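Local coordinates for protein sialidase B (Streptococcus pneumoniae serotype 4, PDB 4XJW) that cleaves terminal sialic acids from glycoproteins, glycolipids and oligosaccharides as a family 33 exo-alpha-sialidase and is known as an intramolecular trans-sialidase, at residues A[203-208]-A[228-233]; A[36-41]-A[93-98]; A[467-472]-A[504-509]. The protein carries 1 engineered substitution. All blocks are in the same frame, centred on the assembly; numbering follows the deposited sequence.

Contact 1: A[203-208]-A[228-233]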
# COMPACT_ATOMS: atom_id res chain seq x y z
N ALA A 203 9.69 4.35 6.72
CA ALA A 203 8.37 4.86 6.40
C ALA A 203 7.36 4.15 7.27
O ALA A 203 7.44 2.94 7.49
CB ALA A 203 8.04 4.64 4.93
N ASN A 204 6.38 4.90 7.76
CA ASN A 204 5.34 4.31 8.57
C ASN A 204 4.20 3.76 7.72
O ASN A 204 3.33 3.06 8.25
CB ASN A 204 4.82 5.33 9.59
CG ASN A 204 4.13 4.67 10.79
OD1 ASN A 204 4.45 3.55 11.19
ND2 ASN A 204 3.18 5.40 11.38
N TYR A 205 4.21 4.05 6.42
CA TYR A 205 3.09 3.67 5.53
C TYR A 205 3.61 3.08 4.23
O TYR A 205 4.70 3.43 3.78
CB TYR A 205 2.18 4.87 5.26
CG TYR A 205 1.77 5.55 6.55
CD1 TYR A 205 0.71 5.04 7.32
CD2 TYR A 205 2.50 6.61 7.05
CE1 TYR A 205 0.36 5.63 8.53
CE2 TYR A 205 2.17 7.20 8.26
CZ TYR A 205 1.12 6.70 8.99
OH TYR A 205 0.82 7.28 10.19
N PHE A 206 2.82 2.19 3.64
CA PHE A 206 3.19 1.55 2.37
C PHE A 206 1.97 1.46 1.50
O PHE A 206 0.85 1.27 1.99
CB PHE A 206 3.77 0.15 2.60
CG PHE A 206 5.01 0.17 3.43
CD1 PHE A 206 6.24 0.43 2.84
CD2 PHE A 206 4.93 -0.00 4.80
CE1 PHE A 206 7.38 0.49 3.61
CE2 PHE A 206 6.08 0.04 5.58
CZ PHE A 206 7.30 0.30 4.98
N ARG A 207 2.18 1.59 0.19
CA ARG A 207 1.10 1.47 -0.79
C ARG A 207 1.70 0.98 -2.09
O ARG A 207 2.92 1.05 -2.30
CB ARG A 207 0.37 2.81 -1.06
CG ARG A 207 -0.74 3.20 -0.04
CD ARG A 207 -1.95 3.85 -0.74
NE ARG A 207 -2.68 2.97 -1.64
CZ ARG A 207 -3.60 3.39 -2.52
NH1 ARG A 207 -3.90 4.68 -2.60
NH2 ARG A 207 -4.23 2.50 -3.32
N ILE A 208 0.83 0.48 -2.96
CA ILE A 208 1.19 0.15 -4.34
C ILE A 208 2.20 -1.01 -4.45
O ILE A 208 3.31 -0.83 -4.96
CB ILE A 208 1.73 1.37 -5.14
CG1 ILE A 208 1.04 2.68 -4.75
CG2 ILE A 208 1.53 1.15 -6.62
CD1 ILE A 208 -0.47 2.69 -4.95
N GLY A 228 4.58 10.58 4.49
CA GLY A 228 3.61 11.58 4.92
C GLY A 228 2.20 11.03 4.93
O GLY A 228 1.31 11.51 4.21
N GLY A 229 1.97 10.01 5.75
CA GLY A 229 0.71 9.29 5.71
C GLY A 229 0.62 8.50 4.41
O GLY A 229 1.63 8.30 3.73
N THR A 230 -0.58 8.08 4.05
CA THR A 230 -0.79 7.27 2.84
C THR A 230 -1.03 8.07 1.57
O THR A 230 -1.21 7.49 0.50
CB THR A 230 -1.91 6.25 3.04
OG1 THR A 230 -3.08 6.92 3.54
CG2 THR A 230 -1.49 5.16 4.02
N HIS A 231 -1.03 9.41 1.68
CA HIS A 231 -1.34 10.28 0.53
C HIS A 231 -0.47 10.02 -0.70
O HIS A 231 0.74 9.78 -0.59
CB HIS A 231 -1.17 11.75 0.89
CG HIS A 231 -2.07 12.24 1.98
ND1 HIS A 231 -3.43 12.02 1.99
CD2 HIS A 231 -1.80 12.97 3.09
CE1 HIS A 231 -3.96 12.59 3.06
NE2 HIS A 231 -2.99 13.17 3.74
N ASP A 232 -1.08 10.10 -1.88
CA ASP A 232 -0.31 10.15 -3.12
C ASP A 232 0.53 11.44 -3.13
O ASP A 232 0.26 12.36 -2.35
CB ASP A 232 -1.21 10.22 -4.36
CG ASP A 232 -2.08 8.99 -4.56
OD1 ASP A 232 -1.94 8.00 -3.82
OD2 ASP A 232 -2.93 9.04 -5.48
N SER A 233 1.49 11.52 -4.04
CA SER A 233 2.22 12.76 -4.29
C SER A 233 1.24 13.92 -4.53
O SER A 233 0.17 13.69 -5.09
CB SER A 233 3.11 12.59 -5.52
OG SER A 233 4.03 11.53 -5.32
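The phenol ring of Tyr-205 lies against the backbone of Gly-229, whose CA sits over one face, 3.9 Å from the ring centroid and 28° off the ring normal, a CH-pi contact. It is displaced toward the CD2-CE2 side, with Tyr-205 CD2 3.5 Å from Gly-229 CA. The opposite face carries the side-chain amide carbon CG of the preceding Asn-204, near the rim, so the ring lies between the residue before it and Gly-229. A chi1 of -51° puts the ring beside the backbone N, where Gly-229 meets its face. The hydroxyl is hydrogen-bonded to the backbone N of Trp-270. Thr-230 follows at the base of the ring: its methyl CG2 approaches Tyr-205 CB to 3.9 Å, the two side chains crossing at about a right angle, while its hydroxyl is bonded to the backbone N of His-642.

Two residues along the strand, Arg-207 passes the loop with its CD 3.9 Å from Thr-230 O. Bends at chi2 and chi3 turn its guanidinium toward Asp-232, but NH1 and Asp-232 OD1 remain 4.0 Å apart, and the oxygen lies well out of the guanidinium plane, so no N-H is directed at it and at most a long-range electrostatic attraction remains. Each group has a closer salt-bridge partner, Glu-631 for Arg-207 NE and Arg-226 for Asp-232 OD1. Arg-207 probably binds substrate together with Arg-519 and Arg-581, and Asp-232 is the probable proton acceptor. The Arg-207 side chain also lies beside Tyr-615, the probable nucleophile, an arrangement typical of the arginine-triad active site of sialidase beta-propellers.

Contact 2: A[36-41]-A[93-98]; sequences MKFKAD and ASLWGK
The ring of Phe-38 meets Leu-95 at its far end, where CZ comes 3.6 Å from the CD2 methyl; the approach is oblique, and the two side chains cross at about a right angle. A chi1 of 75° sets CG of Phe-38 between the backbone N and the carbonyl carbon, directing the ring toward the 93-98 loop. The indole of Trp-96 has Lys-98 O at its edge, in plane, and turns away from strand 32-39, meeting the ring of Phe-191 nearly parallel and Lys-632 through a cation-pi interaction.

Beyond the apolar pair, two waters join the backbones. One donates to both Ala-40 O and Trp-96 O, at 2.8 Å from each oxygen. The other accepts from Ala-40 N at 2.9 Å and donates to Gly-97 O. Further along, the side chains of Asp-41 and Lys-98 cross at a slant and touch through methylenes, CB to CG 3.5 Å, whereas Asp-41 OD2 and Lys-98 NZ stay 5.1 Å apart. Asp-607 binds the backbone N atoms of Gly-97 and Lys-98. The strand end is therefore coupled to the loop by hydrophobic contact and water bridges, with any pull between the Asp-41 and Lys-98 charges probably modest.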
# COMPACT_ATOMS: atom_id res chain seq x y z
N MET A 36 -7.07 -12.24 23.56
CA MET A 36 -8.26 -12.88 23.02
C MET A 36 -7.96 -13.49 21.66
O MET A 36 -7.57 -12.78 20.74
CB MET A 36 -9.39 -11.87 22.86
CG MET A 36 -10.47 -11.96 23.90
SD MET A 36 -11.92 -11.01 23.40
CE MET A 36 -12.18 -11.68 21.77
N LYS A 37 -8.15 -14.80 21.54
CA LYS A 37 -8.11 -15.45 20.24
C LYS A 37 -9.55 -15.70 19.81
O LYS A 37 -10.30 -16.40 20.50
CB LYS A 37 -7.30 -16.74 20.30
CG LYS A 37 -5.80 -16.47 20.29
CD LYS A 37 -4.98 -17.69 20.64
CE LYS A 37 -3.49 -17.40 20.44
NZ LYS A 37 -3.17 -17.07 19.01
N PHE A 38 -9.95 -15.11 18.69
CA PHE A 38 -11.36 -15.17 18.29
C PHE A 38 -11.56 -15.24 16.79
O PHE A 38 -10.71 -14.82 15.99
CB PHE A 38 -12.12 -13.96 18.86
CG PHE A 38 -11.85 -12.67 18.13
CD1 PHE A 38 -10.76 -11.88 18.48
CD2 PHE A 38 -12.69 -12.24 17.11
CE1 PHE A 38 -10.52 -10.69 17.82
CE2 PHE A 38 -12.44 -11.06 16.44
CZ PHE A 38 -11.35 -10.28 16.80
N LYS A 39 -12.72 -15.78 16.41
CA LYS A 39 -13.10 -15.89 15.01
C LYS A 39 -14.41 -15.15 14.83
O LYS A 39 -15.28 -15.17 15.71
CB LYS A 39 -13.30 -17.34 14.61
CG LYS A 39 -12.09 -18.23 14.84
CD LYS A 39 -12.41 -19.68 14.54
CE LYS A 39 -11.17 -20.53 14.62
NZ LYS A 39 -11.48 -21.97 14.45
N ALA A 40 -14.55 -14.49 13.68
CA ALA A 40 -15.80 -13.84 13.32
C ALA A 40 -15.87 -13.73 11.81
O ALA A 40 -15.40 -12.76 11.22
CB ALA A 40 -15.88 -12.44 13.95
N ASP A 41 -16.47 -14.74 11.19
CA ASP A 41 -16.56 -14.76 9.74
C ASP A 41 -17.93 -14.32 9.24
O ASP A 41 -18.14 -14.15 8.04
CB ASP A 41 -16.18 -16.14 9.17
CG ASP A 41 -17.06 -17.25 9.69
OD1 ASP A 41 -17.71 -17.08 10.74
OD2 ASP A 41 -17.10 -18.32 9.04
N ALA A 93 -9.95 -1.56 9.44
CA ALA A 93 -9.17 -2.58 8.72
C ALA A 93 -8.13 -3.24 9.61
O ALA A 93 -6.95 -3.28 9.26
CB ALA A 93 -8.51 -1.98 7.47
N SER A 94 -8.56 -3.76 10.75
CA SER A 94 -7.63 -4.40 11.69
C SER A 94 -7.72 -5.93 11.76
O SER A 94 -6.87 -6.56 12.40
CB SER A 94 -7.81 -3.79 13.09
OG SER A 94 -7.45 -2.43 13.10
N LEU A 95 -8.73 -6.52 11.11
CA LEU A 95 -9.06 -7.94 11.33
C LEU A 95 -9.04 -8.77 10.06
O LEU A 95 -9.17 -8.26 8.95
CB LEU A 95 -10.48 -8.05 11.91
CG LEU A 95 -10.73 -7.44 13.28
CD1 LEU A 95 -12.21 -7.52 13.64
CD2 LEU A 95 -9.90 -8.13 14.33
N TRP A 96 -8.88 -10.08 10.24
CA TRP A 96 -9.15 -11.05 9.18
C TRP A 96 -10.45 -11.78 9.47
O TRP A 96 -10.85 -11.91 10.64
CB TRP A 96 -8.00 -12.05 9.10
CG TRP A 96 -6.92 -11.62 8.15
CD1 TRP A 96 -5.91 -10.73 8.41
CD2 TRP A 96 -6.75 -12.04 6.79
NE1 TRP A 96 -5.11 -10.59 7.28
CE2 TRP A 96 -5.61 -11.38 6.28
CE3 TRP A 96 -7.46 -12.91 5.95
CZ2 TRP A 96 -5.17 -11.56 4.96
CZ3 TRP A 96 -7.01 -13.10 4.65
CH2 TRP A 96 -5.88 -12.42 4.17
N GLY A 97 -11.10 -12.26 8.42
CA GLY A 97 -12.36 -12.98 8.57
C GLY A 97 -12.22 -14.45 8.22
O GLY A 97 -12.40 -15.33 9.08
N LYS A 98 -11.87 -14.72 6.96
CA LYS A 98 -11.70 -16.08 6.44
C LYS A 98 -10.47 -16.18 5.56
O LYS A 98 -10.03 -15.19 4.98
CB LYS A 98 -12.92 -16.50 5.60
CG LYS A 98 -14.20 -16.73 6.39
CD LYS A 98 -15.33 -17.26 5.49
CE LYS A 98 -15.21 -18.76 5.26
NZ LYS A 98 -16.03 -19.21 4.09
O HOH W 1 -13.32 -10.94 11.62
O HOH W 2 -12.36 -14.74 11.84

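Contact 3: A[467-472]-A[504-509]; sequences IFATYT and AQMVEL
Met-506 reaches strand 467-472 through an extended start at chi2, followed by a turn at chi3 of -78° that swings its CE methyl onto the backbone of the other strand. There CE lies 3.5 Å from Ile-467 O and 3.7 Å from Ala-469 N, thus resting on the main chain on both sides of Phe-468. The sulfur, one bond back, meets the branch methyl of Ile-467, with SD to CG2 at 3.8 Å. That methyl stands opposite the backbone N of Ile-467 across the CA-CB bond, and the two side chains cross at about a right angle.

The same thioether methyl also meets Ala-469, whose CB is 4.0 Å from Met-506 CE and 4.2 Å from Ala-504 CB. Ala-469 and Ala-504 face each other where the axes of the two segments come within 7.0 Å at an angle of 152°, a closeness that their small side chains probably help to permit. What joins the two sheets here is apolar contact, side chain to side chain and Met-506 methyl to main chain. Gln-505 turns its amide back along its own strand, NE2 donating to Ala-504 O over 2.9 Å at an N-H...O angle of 165°, while its OE1 accepts from the backbone N of Gln-456.

Strand 466-472 sits inside its sheet between strands 451-459 and 475-481, while strand 504-510 is an outermost strand of the next sheet, paired with strand 513-518. The interface is thus a join between successive sheets of the BNR repeat-like propeller, with Met-506 also touching Leu-458, Tyr-478 and Thr-516 of the flanking strands.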
# COMPACT_ATOMS: atom_id res chain seq x y z
N ILE A 467 8.02 -4.65 -22.35
CA ILE A 467 6.93 -3.68 -22.45
C ILE A 467 6.47 -3.22 -21.08
O ILE A 467 6.19 -4.05 -20.20
CB ILE A 467 5.71 -4.24 -23.20
CG1 ILE A 467 6.11 -4.78 -24.57
CG2 ILE A 467 4.62 -3.14 -23.35
CD1 ILE A 467 4.91 -5.23 -25.41
N PHE A 468 6.36 -1.91 -20.91
CA PHE A 468 5.74 -1.34 -19.71
C PHE A 468 4.51 -0.55 -20.10
O PHE A 468 4.60 0.35 -20.93
CB PHE A 468 6.72 -0.41 -18.99
CG PHE A 468 7.75 -1.12 -18.16
CD1 PHE A 468 7.45 -1.53 -16.86
CD2 PHE A 468 9.01 -1.37 -18.67
CE1 PHE A 468 8.38 -2.18 -16.09
CE2 PHE A 468 9.97 -2.02 -17.90
CZ PHE A 468 9.65 -2.42 -16.60
N ALA A 469 3.38 -0.89 -19.50
CA ALA A 469 2.14 -0.13 -19.71
C ALA A 469 2.16 1.18 -18.94
O ALA A 469 2.60 1.24 -17.78
CB ALA A 469 0.94 -0.96 -19.31
N THR A 470 1.68 2.24 -19.60
CA THR A 470 1.44 3.52 -18.94
C THR A 470 0.10 4.02 -19.46
O THR A 470 -0.42 3.49 -20.44
CB THR A 470 2.53 4.56 -19.25
OG1 THR A 470 2.34 5.07 -20.58
CG2 THR A 470 3.94 3.96 -19.13
N TYR A 471 -0.47 5.03 -18.80
CA TYR A 471 -1.71 5.63 -19.28
C TYR A 471 -1.61 7.14 -19.27
O TYR A 471 -0.77 7.73 -18.59
CB TYR A 471 -2.90 5.17 -18.45
CG TYR A 471 -2.82 5.57 -17.00
CD1 TYR A 471 -3.38 6.77 -16.55
CD2 TYR A 471 -2.23 4.74 -16.06
CE1 TYR A 471 -3.31 7.14 -15.22
CE2 TYR A 471 -2.16 5.10 -14.73
CZ TYR A 471 -2.69 6.30 -14.31
OH TYR A 471 -2.60 6.64 -12.98
N THR A 472 -2.47 7.76 -20.07
CA THR A 472 -2.62 9.21 -20.05
C THR A 472 -4.03 9.51 -20.51
O THR A 472 -4.81 8.59 -20.74
CB THR A 472 -1.57 9.92 -20.94
OG1 THR A 472 -1.66 11.34 -20.74
CG2 THR A 472 -1.81 9.61 -22.39
N ALA A 504 -3.19 -0.56 -16.08
CA ALA A 504 -3.28 -1.71 -16.98
C ALA A 504 -2.20 -2.72 -16.65
O ALA A 504 -1.08 -2.33 -16.32
CB ALA A 504 -3.12 -1.25 -18.41
N GLN A 505 -2.53 -4.00 -16.77
CA GLN A 505 -1.55 -5.06 -16.59
C GLN A 505 -1.73 -6.08 -17.70
O GLN A 505 -2.85 -6.29 -18.18
CB GLN A 505 -1.72 -5.69 -15.21
CG GLN A 505 -1.18 -4.83 -14.05
CD GLN A 505 0.35 -4.75 -14.01
OE1 GLN A 505 1.01 -5.55 -13.34
NE2 GLN A 505 0.91 -3.76 -14.71
N MET A 506 -0.64 -6.71 -18.10
CA MET A 506 -0.60 -7.52 -19.32
C MET A 506 -0.29 -8.99 -19.01
O MET A 506 0.38 -9.30 -18.04
CB MET A 506 0.49 -6.99 -20.26
CG MET A 506 0.29 -5.55 -20.75
SD MET A 506 1.79 -4.86 -21.48
CE MET A 506 2.74 -4.46 -20.00
N VAL A 507 -0.78 -9.87 -19.87
CA VAL A 507 -0.41 -11.28 -19.86
C VAL A 507 -0.17 -11.70 -21.30
O VAL A 507 -0.82 -11.19 -22.22
CB VAL A 507 -1.50 -12.18 -19.23
CG1 VAL A 507 -1.79 -11.75 -17.81
CG2 VAL A 507 -2.78 -12.17 -20.06
N GLU A 508 0.78 -12.60 -21.51
CA GLU A 508 1.01 -13.18 -22.84
C GLU A 508 0.19 -14.46 -22.94
O GLU A 508 0.52 -15.47 -22.32
CB GLU A 508 2.50 -13.44 -23.12
CG GLU A 508 2.78 -13.68 -24.61
CD GLU A 508 4.24 -13.81 -24.96
OE1 GLU A 508 5.07 -13.89 -24.03
OE2 GLU A 508 4.56 -13.82 -26.17
N LEU A 509 -0.92 -14.42 -23.69
CA LEU A 509 -1.80 -15.59 -23.81
C LEU A 509 -1.12 -16.74 -24.54
O LEU A 509 -1.29 -17.90 -24.17
CB LEU A 509 -3.09 -15.23 -24.55
CG LEU A 509 -4.07 -14.31 -23.83
CD1 LEU A 509 -5.31 -14.12 -24.67
CD2 LEU A 509 -4.41 -14.87 -22.46

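From the N terminus the three contacts follow one another in series, none nested in or crossing another. Contact 2 comes first, closing a 51-residue excursion within the N-terminal domain and tying the end of strand 32-39 to the loop before strand 98-99. Contact 1 then closes a much shorter loop, 19 residues containing the rest of strand 205-213 and strand 219-226, near the middle of the molecule at the active site. Contact 3, later in the chain, spans 31 residues and joins two sheets of the BNR repeat-like domain. The centres of contacts 1 and 3 are about 24 Å apart, whereas contacts 2 and 3 are about 36 Å apart, centre to centre.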